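Local coordinates for BtGH115A (Bacteroides thetaiotaomicron, PDB 5BY3), which acts as a family GH115 4-O-methyl-alpha-glucuronidase with specificity for decorated arabinogalactans, at residues L663-K668 against L768-L773; D693-P698 against Q740-I745. All coordinates share one frame; numbering follows the deposited sequence.

Interaction 1. Residues L663-K668 against L768-L773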
ATOM      1  N   LEU A 663       2.554  16.159  -3.312  1.00 38.51           N
ATOM      2  CA  LEU A 663       1.561  15.591  -4.204  1.00 41.81           C
ATOM      3  C   LEU A 663       1.448  16.348  -5.540  1.00 40.43           C
ATOM      4  O   LEU A 663       1.666  17.564  -5.573  1.00 41.05           O
ATOM      5  CB  LEU A 663       0.229  15.514  -3.468  1.00 39.67           C
ATOM      6  CG  LEU A 663      -0.962  14.829  -4.131  1.00 43.39           C
ATOM      7  CD1 LEU A 663      -0.728  13.345  -4.186  1.00 45.11           C
ATOM      8  CD2 LEU A 663      -2.201  15.114  -3.302  1.00 42.41           C
ATOM      9  N   GLY A 664       1.119  15.629  -6.629  1.00 36.63           N
ATOM     10  CA  GLY A 664       0.832  16.239  -7.959  1.00 29.96           C
ATOM     11  C   GLY A 664       2.012  16.359  -8.920  1.00 34.65           C
ATOM     12  O   GLY A 664       3.133  16.075  -8.551  1.00 34.45           O
ATOM     13  N   TYR A 665       1.753  16.797 -10.163  1.00 38.78           N
ATOM     14  CA  TYR A 665       2.754  16.829 -11.246  1.00 38.93           C
ATOM     15  C   TYR A 665       4.050  17.627 -10.933  1.00 44.77           C
ATOM     16  O   TYR A 665       5.151  17.270 -11.364  1.00 41.52           O
ATOM     17  CB  TYR A 665       2.090  17.348 -12.526  1.00 40.98           C
ATOM     18  CG  TYR A 665       1.394  16.295 -13.395  1.00 36.80           C
ATOM     19  CD1 TYR A 665       0.736  15.214 -12.809  1.00 37.55           C
ATOM     20  CD2 TYR A 665       1.365  16.418 -14.807  1.00 33.89           C
ATOM     21  CE1 TYR A 665       0.106  14.258 -13.579  1.00 41.89           C
ATOM     22  CE2 TYR A 665       0.726  15.459 -15.603  1.00 36.17           C
ATOM     23  CZ  TYR A 665       0.092  14.378 -14.968  1.00 40.56           C
ATOM     24  OH  TYR A 665      -0.574  13.392 -15.653  1.00 38.73           O
ATOM     25  N   GLU A 666       3.909  18.704 -10.169  1.00 49.19           N
ATOM     26  CA  GLU A 666       5.074  19.445  -9.721  1.00 54.45           C
ATOM     27  C   GLU A 666       5.054  19.644  -8.193  1.00 50.82           C
ATOM     28  O   GLU A 666       5.439  20.696  -7.694  1.00 49.93           O
ATOM     29  CB  GLU A 666       5.231  20.749 -10.505  1.00 52.44           C
ATOM     30  CG  GLU A 666       3.962  21.590 -10.493  1.00 67.79           C
ATOM     31  CD  GLU A 666       3.833  22.560 -11.661  1.00 74.01           C
ATOM     32  OE1 GLU A 666       4.496  22.329 -12.716  1.00 66.93           O
ATOM     33  OE2 GLU A 666       3.044  23.536 -11.503  1.00 76.39           O
ATOM     34  N   SER A 667       4.614  18.606  -7.477  1.00 44.02           N
ATOM     35  CA  SER A 667       4.706  18.513  -6.003  1.00 43.34           C
ATOM     36  C   SER A 667       4.018  19.618  -5.275  1.00 38.57           C
ATOM     37  O   SER A 667       4.296  19.822  -4.097  1.00 45.86           O
ATOM     38  CB  SER A 667       6.171  18.425  -5.494  1.00 41.25           C
ATOM     39  OG  SER A 667       6.927  17.557  -6.302  1.00 42.43           O
ATOM     40  N   LYS A 668       3.117  20.319  -5.955  1.00 42.26           N
ATOM     41  CA  LYS A 668       2.408  21.478  -5.372  1.00 43.31           C
ATOM     42  C   LYS A 668       0.874  21.424  -5.381  1.00 46.03           C
ATOM     43  O   LYS A 668       0.231  22.440  -5.206  1.00 49.76           O
ATOM     44  CB  LYS A 668       2.934  22.787  -5.980  1.00 47.32           C
ATOM     45  CG  LYS A 668       4.323  23.182  -5.462  1.00 52.64           C
ATOM     46  CD  LYS A 668       5.199  23.916  -6.466  1.00 57.96           C
ATOM     47  CE  LYS A 668       6.651  23.913  -5.983  1.00 70.90           C
ATOM     48  NZ  LYS A 668       7.520  24.933  -6.650  1.00 79.01           N
ATOM     49  N   LEU A 768      -6.643  20.804  -6.155  1.00 42.45           N
ATOM     50  CA  LEU A 768      -6.114  21.421  -7.362  1.00 40.23           C
ATOM     51  C   LEU A 768      -4.654  21.062  -7.564  1.00 38.88           C
ATOM     52  O   LEU A 768      -3.872  21.067  -6.616  1.00 38.83           O
ATOM     53  CB  LEU A 768      -6.311  22.950  -7.329  1.00 39.10           C
ATOM     54  CG  LEU A 768      -5.849  23.721  -8.585  1.00 44.20           C
ATOM     55  CD1 LEU A 768      -6.707  23.474  -9.822  1.00 38.90           C
ATOM     56  CD2 LEU A 768      -5.726  25.216  -8.314  1.00 41.24           C
ATOM     57  N   ASP A 769      -4.302  20.761  -8.811  1.00 47.97           N
ATOM     58  CA  ASP A 769      -2.933  20.416  -9.210  1.00 47.24           C
ATOM     59  C   ASP A 769      -2.372  21.493 -10.119  1.00 43.71           C
ATOM     60  O   ASP A 769      -1.409  22.127  -9.764  1.00 49.72           O
ATOM     61  CB  ASP A 769      -2.882  19.044  -9.914  1.00 47.98           C
ATOM     62  CG  ASP A 769      -1.520  18.377  -9.806  1.00 49.70           C
ATOM     63  OD1 ASP A 769      -0.764  18.821  -8.945  1.00 53.91           O
ATOM     64  OD2 ASP A 769      -1.202  17.398 -10.536  1.00 47.87           O
ATOM     65  N   GLN A 770      -2.962  21.693 -11.293  1.00 40.95           N
ATOM     66  CA  GLN A 770      -2.464  22.694 -12.247  1.00 41.16           C
ATOM     67  C   GLN A 770      -3.586  23.501 -12.862  1.00 42.04           C
ATOM     68  O   GLN A 770      -4.737  23.081 -12.842  1.00 46.31           O
ATOM     69  CB  GLN A 770      -1.661  22.045 -13.355  1.00 38.00           C
ATOM     70  CG  GLN A 770      -0.427  21.315 -12.836  1.00 43.05           C
ATOM     71  CD  GLN A 770       0.272  20.479 -13.895  1.00 42.00           C
ATOM     72  OE1 GLN A 770      -0.306  19.545 -14.452  1.00 44.88           O
ATOM     73  NE2 GLN A 770       1.513  20.817 -14.185  1.00 38.58           N
ATOM     74  N   VAL A 771      -3.242  24.668 -13.384  1.00 43.13           N
ATOM     75  CA  VAL A 771      -4.116  25.484 -14.213  1.00 42.25           C
ATOM     76  C   VAL A 771      -3.257  26.003 -15.383  1.00 49.03           C
ATOM     77  O   VAL A 771      -2.145  26.499 -15.157  1.00 47.60           O
ATOM     78  CB  VAL A 771      -4.707  26.686 -13.433  1.00 39.66           C
ATOM     79  CG1 VAL A 771      -5.621  27.489 -14.345  1.00 42.04           C
ATOM     80  CG2 VAL A 771      -5.506  26.244 -12.198  1.00 38.05           C
HETATM   81  N   MSE A 772      -3.757  25.870 -16.618  1.00 49.33           N
HETATM   82  CA  MSE A 772      -3.139  26.519 -17.794  1.00 50.51           C
HETATM   83  C   MSE A 772      -4.123  27.396 -18.561  1.00 52.65           C
HETATM   84  O   MSE A 772      -5.340  27.261 -18.414  1.00 47.37           O
HETATM   85  CB  MSE A 772      -2.456  25.501 -18.681  1.00 51.73           C
HETATM   86  CG  MSE A 772      -1.270  24.852 -17.972  1.00 57.85           C
HETATM   87 SE   MSE A 772      -1.854  23.185 -17.108  1.00 62.15          SE
HETATM   88  CE  MSE A 772      -0.405  21.966 -17.665  1.00 61.11           C
ATOM     89  N   LEU A 773      -3.606  28.309 -19.384  1.00 64.54           N
ATOM     90  CA  LEU A 773      -4.473  29.328 -20.012  1.00 65.86           C
ATOM     91  C   LEU A 773      -4.776  29.273 -21.525  1.00 66.31           C
ATOM     92  O   LEU A 773      -5.943  29.269 -21.866  1.00 78.97           O
ATOM     93  CB  LEU A 773      -4.274  30.740 -19.430  1.00 61.39           C
ATOM     94  CG  LEU A 773      -5.477  31.286 -18.619  1.00 70.81           C
ATOM     95  CD1 LEU A 773      -6.152  30.343 -17.627  1.00 67.16           C
ATOM     96  CD2 LEU A 773      -5.118  32.576 -17.902  1.00 71.89           C
TER
HETATM   97  O   HOH W   1       1.826  20.152  -8.573  1.00 39.42           O
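Asp769 and Tyr665 meet through carboxylate and backbone: Asp769 OD2 accepts the amide of Tyr665 N over 3.0 Å, on its syn lone pair and in a nearly straight line (167° at the hydrogen). The side chain reaches it because CG of Asp769 stands roughly anti to its backbone N (chi1 -155°). The carboxylate then lies across the start of a beta-turn, which Ser667 N closes onto Gly664 O at 3.1 Å. Its other oxygen, Asp769 OD1, comes within 3.2 Å of Gly664 CA, an approach that leaves no room there for a side chain. OD1 also accepts from a water, 2.9 Å away, and that water takes the amide hydrogens of Glu666 and Lys668 in turn. One carboxylate thus serves three backbone N-H groups of the loop, one directly and two through water.

The Tyr665 ring stands at 89° to the carboxylate plane, with CD1 3.7 Å from Asp769 OD2. The Gln770 side chain crosses it at about a right angle, with OE1 3.6 Å from Tyr665 CD2, while its NE2 is turned to Glu666 OE1 at a loose 3.7 Å. Gln740 NE2 fixes Gln770 OE1 by a hydrogen bond and gives Asp769 OD2 a second donor. The Tyr665 hydroxyl bonds to the carbonyl of Arg738, holding the far end of the ring, while Asp769 holds the amide. That two successive residues of a strand, Asp769 and Gln770, both serve this loop follows from their place opposite Arg695, where they form a classic beta bulge in an antiparallel sheet of the C-terminal domain.

Interaction 2. Residues D693-P698 against Q740-I745; sequences DIRLLP and QAIRKI. With SO4 (sulfate ion), chain B.
Arg695 and Gln740 meet in the tight part of the contact, where Arg695 NH1 donates to Gln740 OE1 at 2.7 Å. The bond lies near the planes of both the amide and the guanidinium, yet the planes themselves are turned 76° about it. The first torsion of Arg695, with CG anti to the carbonyl carbon, sets CG 3.3 Å from Gln740 OE1; the bend at chi2, nearly eclipsed (-17°), then turns CD and the guanidinium along Ile742. Ile742 CD1 lies over one guanidinium face, offset toward its rim, and CG1 touches Arg695 CD at 3.7 Å. Arg695 NE is also firmly held, at 2.9 Å by Asp693 OD1, which it approaches from above the carboxylate plane.

Beneath these side chains runs a regular antiparallel ladder, the strand directions 162° apart. Ile694 and Arg743 exchange two backbone bonds of 2.9 Å between N and O, and Leu696 and Ala741 form the next hydrogen-bonded pair. Ile694 and Leu696 point from the opposite face of the sheet to Phe709 on strand 708-713, which belongs to a second antiparallel sheet; two such layers face to face make a beta-sandwich, consistent with the galactose-binding-like clan of this domain.

The outer part of the salt-bridge network is slacker. Arg695 NH2 bonds only weakly to Asp693 OD2. Lys744, on the exposed side, runs alongside Asp693, but its NZ stays 3.8 Å from Asp693 OD2, a long salt bridge. A sulfate, probably from the crystallisation liquor, sits at the guanidinium edge, its O1 2.6 Å from Arg695 NH2 and only weakly bonded to NH1.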
ATOM      1  N   ASP A 693      -7.742  25.340 -18.593  1.00 55.02           N
ATOM      2  CA  ASP A 693      -7.355  23.922 -18.494  1.00 49.31           C
ATOM      3  C   ASP A 693      -7.009  23.667 -17.033  1.00 47.44           C
ATOM      4  O   ASP A 693      -6.004  24.138 -16.535  1.00 56.84           O
ATOM      5  CB  ASP A 693      -6.142  23.703 -19.408  1.00 49.77           C
ATOM      6  CG  ASP A 693      -5.759  22.230 -19.589  1.00 54.16           C
ATOM      7  OD1 ASP A 693      -6.292  21.364 -18.862  1.00 50.78           O
ATOM      8  OD2 ASP A 693      -4.872  21.954 -20.449  1.00 52.64           O
ATOM      9  N   ILE A 694      -7.879  22.955 -16.345  1.00 46.58           N
ATOM     10  CA  ILE A 694      -7.793  22.768 -14.897  1.00 47.58           C
ATOM     11  C   ILE A 694      -7.503  21.297 -14.611  1.00 51.65           C
ATOM     12  O   ILE A 694      -8.192  20.407 -15.124  1.00 57.57           O
ATOM     13  CB  ILE A 694      -9.095  23.199 -14.178  1.00 44.24           C
ATOM     14  CG1 ILE A 694      -9.416  24.654 -14.494  1.00 42.52           C
ATOM     15  CG2 ILE A 694      -8.977  23.021 -12.670  1.00 42.98           C
ATOM     16  CD1 ILE A 694     -10.815  25.066 -14.094  1.00 48.60           C
ATOM     17  N   ARG A 695      -6.469  21.056 -13.815  1.00 44.07           N
ATOM     18  CA  ARG A 695      -6.001  19.723 -13.540  1.00 39.91           C
ATOM     19  C   ARG A 695      -6.162  19.503 -12.035  1.00 45.56           C
ATOM     20  O   ARG A 695      -5.738  20.334 -11.209  1.00 46.92           O
ATOM     21  CB  ARG A 695      -4.529  19.595 -13.905  1.00 42.47           C
ATOM     22  CG  ARG A 695      -4.048  19.496 -15.361  1.00 37.84           C
ATOM     23  CD  ARG A 695      -5.043  19.133 -16.441  1.00 40.73           C
ATOM     24  NE  ARG A 695      -4.518  19.402 -17.799  1.00 42.09           N
ATOM     25  CZ  ARG A 695      -3.520  18.744 -18.409  1.00 45.87           C
ATOM     26  NH1 ARG A 695      -2.854  17.758 -17.802  1.00 45.28           N
ATOM     27  NH2 ARG A 695      -3.166  19.084 -19.650  1.00 46.65           N
ATOM     28  N   LEU A 696      -6.795  18.389 -11.676  1.00 43.01           N
ATOM     29  CA  LEU A 696      -7.112  18.092 -10.294  1.00 37.18           C
ATOM     30  C   LEU A 696      -6.724  16.662  -9.983  1.00 37.42           C
ATOM     31  O   LEU A 696      -6.536  15.843 -10.881  1.00 40.79           O
ATOM     32  CB  LEU A 696      -8.601  18.297  -9.989  1.00 37.81           C
ATOM     33  CG  LEU A 696      -9.267  19.607 -10.403  1.00 42.37           C
ATOM     34  CD1 LEU A 696     -10.161  19.358 -11.621  1.00 40.11           C
ATOM     35  CD2 LEU A 696     -10.058  20.127  -9.213  1.00 42.49           C
ATOM     36  N   LEU A 697      -6.598  16.366  -8.696  1.00 39.43           N
ATOM     37  CA  LEU A 697      -6.362  14.998  -8.263  1.00 41.96           C
ATOM     38  C   LEU A 697      -7.629  14.237  -8.629  1.00 41.16           C
ATOM     39  O   LEU A 697      -8.729  14.707  -8.269  1.00 43.95           O
ATOM     40  CB  LEU A 697      -6.102  14.937  -6.751  1.00 39.00           C
ATOM     41  CG  LEU A 697      -5.566  13.610  -6.200  1.00 38.51           C
ATOM     42  CD1 LEU A 697      -4.164  13.345  -6.723  1.00 30.88           C
ATOM     43  CD2 LEU A 697      -5.631  13.571  -4.664  1.00 33.31           C
ATOM     44  N   PRO A 698      -7.498  13.105  -9.372  1.00 36.46           N
ATOM     45  CA  PRO A 698      -8.692  12.337  -9.727  1.00 32.52           C
ATOM     46  C   PRO A 698      -9.228  11.501  -8.535  1.00 35.88           C
ATOM     47  O   PRO A 698      -9.601  10.331  -8.701  1.00 35.03           O
ATOM     48  CB  PRO A 698      -8.198  11.436 -10.843  1.00 34.30           C
ATOM     49  CG  PRO A 698      -6.763  11.137 -10.454  1.00 36.62           C
ATOM     50  CD  PRO A 698      -6.263  12.360  -9.706  1.00 36.78           C
ATOM     51  N   GLN A 740      -4.526  12.526 -13.171  1.00 37.55           N
ATOM     52  CA  GLN A 740      -5.226  13.810 -13.139  1.00 43.31           C
ATOM     53  C   GLN A 740      -6.596  13.672 -13.759  1.00 46.33           C
ATOM     54  O   GLN A 740      -6.726  13.074 -14.855  1.00 46.41           O
ATOM     55  CB  GLN A 740      -4.485  14.904 -13.920  1.00 39.80           C
ATOM     56  CG  GLN A 740      -3.121  15.300 -13.405  1.00 36.43           C
ATOM     57  CD  GLN A 740      -2.547  16.467 -14.142  1.00 36.11           C
ATOM     58  OE1 GLN A 740      -2.612  16.534 -15.361  1.00 43.92           O
ATOM     59  NE2 GLN A 740      -1.997  17.410 -13.408  1.00 33.03           N
ATOM     60  N   ALA A 741      -7.599  14.232 -13.069  1.00 44.67           N
ATOM     61  CA  ALA A 741      -8.852  14.653 -13.720  1.00 39.90           C
ATOM     62  C   ALA A 741      -8.539  15.936 -14.457  1.00 43.20           C
ATOM     63  O   ALA A 741      -7.675  16.709 -14.021  1.00 46.33           O
ATOM     64  CB  ALA A 741      -9.967  14.883 -12.720  1.00 36.37           C
ATOM     65  N   ILE A 742      -9.222  16.140 -15.582  1.00 41.19           N
ATOM     66  CA  ILE A 742      -8.924  17.199 -16.513  1.00 38.50           C
ATOM     67  C   ILE A 742     -10.241  17.851 -16.923  1.00 43.81           C
ATOM     68  O   ILE A 742     -11.129  17.159 -17.442  1.00 46.94           O
ATOM     69  CB  ILE A 742      -8.234  16.691 -17.796  1.00 36.93           C
ATOM     70  CG1 ILE A 742      -6.849  16.083 -17.502  1.00 39.94           C
ATOM     71  CG2 ILE A 742      -8.163  17.818 -18.857  1.00 32.87           C
ATOM     72  CD1 ILE A 742      -6.052  15.682 -18.762  1.00 40.64           C
ATOM     73  N   ARG A 743     -10.354  19.173 -16.704  1.00 43.12           N
ATOM     74  CA  ARG A 743     -11.515  19.958 -17.151  1.00 45.23           C
ATOM     75  C   ARG A 743     -11.068  21.180 -17.936  1.00 51.35           C
ATOM     76  O   ARG A 743     -10.392  22.077 -17.405  1.00 51.74           O
ATOM     77  CB  ARG A 743     -12.437  20.349 -15.982  1.00 38.48           C
ATOM     78  CG  ARG A 743     -13.212  19.199 -15.388  1.00 39.00           C
ATOM     79  CD  ARG A 743     -14.372  18.769 -16.303  1.00 41.37           C
ATOM     80  NE  ARG A 743     -15.069  17.575 -15.771  1.00 40.65           N
ATOM     81  CZ  ARG A 743     -14.794  16.301 -16.093  1.00 36.68           C
ATOM     82  NH1 ARG A 743     -13.834  15.997 -16.952  1.00 31.62           N
ATOM     83  NH2 ARG A 743     -15.473  15.318 -15.518  1.00 41.40           N
ATOM     84  N   LYS A 744     -11.436  21.184 -19.209  1.00 54.78           N
ATOM     85  CA  LYS A 744     -11.259  22.327 -20.080  1.00 57.84           C
ATOM     86  C   LYS A 744     -12.540  23.145 -20.159  1.00 61.70           C
ATOM     87  O   LYS A 744     -13.658  22.602 -20.202  1.00 64.35           O
ATOM     88  CB  LYS A 744     -10.843  21.871 -21.468  1.00 56.16           C
ATOM     89  CG  LYS A 744      -9.491  21.179 -21.463  1.00 64.28           C
ATOM     90  CD  LYS A 744      -8.957  20.947 -22.871  1.00 61.09           C
ATOM     91  CE  LYS A 744      -7.456  20.683 -22.858  1.00 62.59           C
ATOM     92  NZ  LYS A 744      -7.122  19.434 -22.135  1.00 62.93           N
ATOM     93  N   ILE A 745     -12.370  24.460 -20.148  1.00 61.42           N
ATOM     94  CA  ILE A 745     -13.484  25.375 -20.373  1.00 61.78           C
ATOM     95  C   ILE A 745     -13.059  26.540 -21.263  1.00 58.47           C
ATOM     96  O   ILE A 745     -11.938  27.055 -21.166  1.00 59.11           O
ATOM     97  CB  ILE A 745     -14.159  25.825 -19.047  1.00 64.44           C
ATOM     98  CG1 ILE A 745     -15.517  26.453 -19.323  1.00 68.35           C
ATOM     99  CG2 ILE A 745     -13.276  26.777 -18.254  1.00 66.12           C
ATOM    100  CD1 ILE A 745     -16.468  26.361 -18.147  1.00 79.13           C
TER
HETATM  101  S   SO4 B 801      -0.641  16.351 -21.279  1.00 99.42           S
HETATM  102  O1  SO4 B 801      -1.770  17.151 -20.736  1.00 92.31           O
HETATM  103  O2  SO4 B 801      -0.806  16.135 -22.742  1.00104.67           O
HETATM  104  O3  SO4 B 801       0.638  17.054 -21.014  1.00 83.09           O
HETATM  105  O4  SO4 B 801      -0.648  15.024 -20.627  1.00105.00           O

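Interaction 2 is nested in the chain inside the loop closed by interaction 1, and their centres are about 9 Å apart. The strands carrying 768-773 and 693-698 are neighbours in one sheet: Arg695 probably bonds through its O to Asp769 N and through its N to Gln770 O, each at 2.8 Å. Gln740 is the second joint, since its amide uses OE1 within interaction 2 and NE2 toward interaction 1, while its CG packs 3.4 Å from Tyr665 CE1. The sulfate bound by Arg695 comes within about 5 Å, nearest atoms, of the Tyr665 side chain, so interaction 1 lies near it without touching it. Neither contact includes the nickel-site residues Leu404 and Asp436.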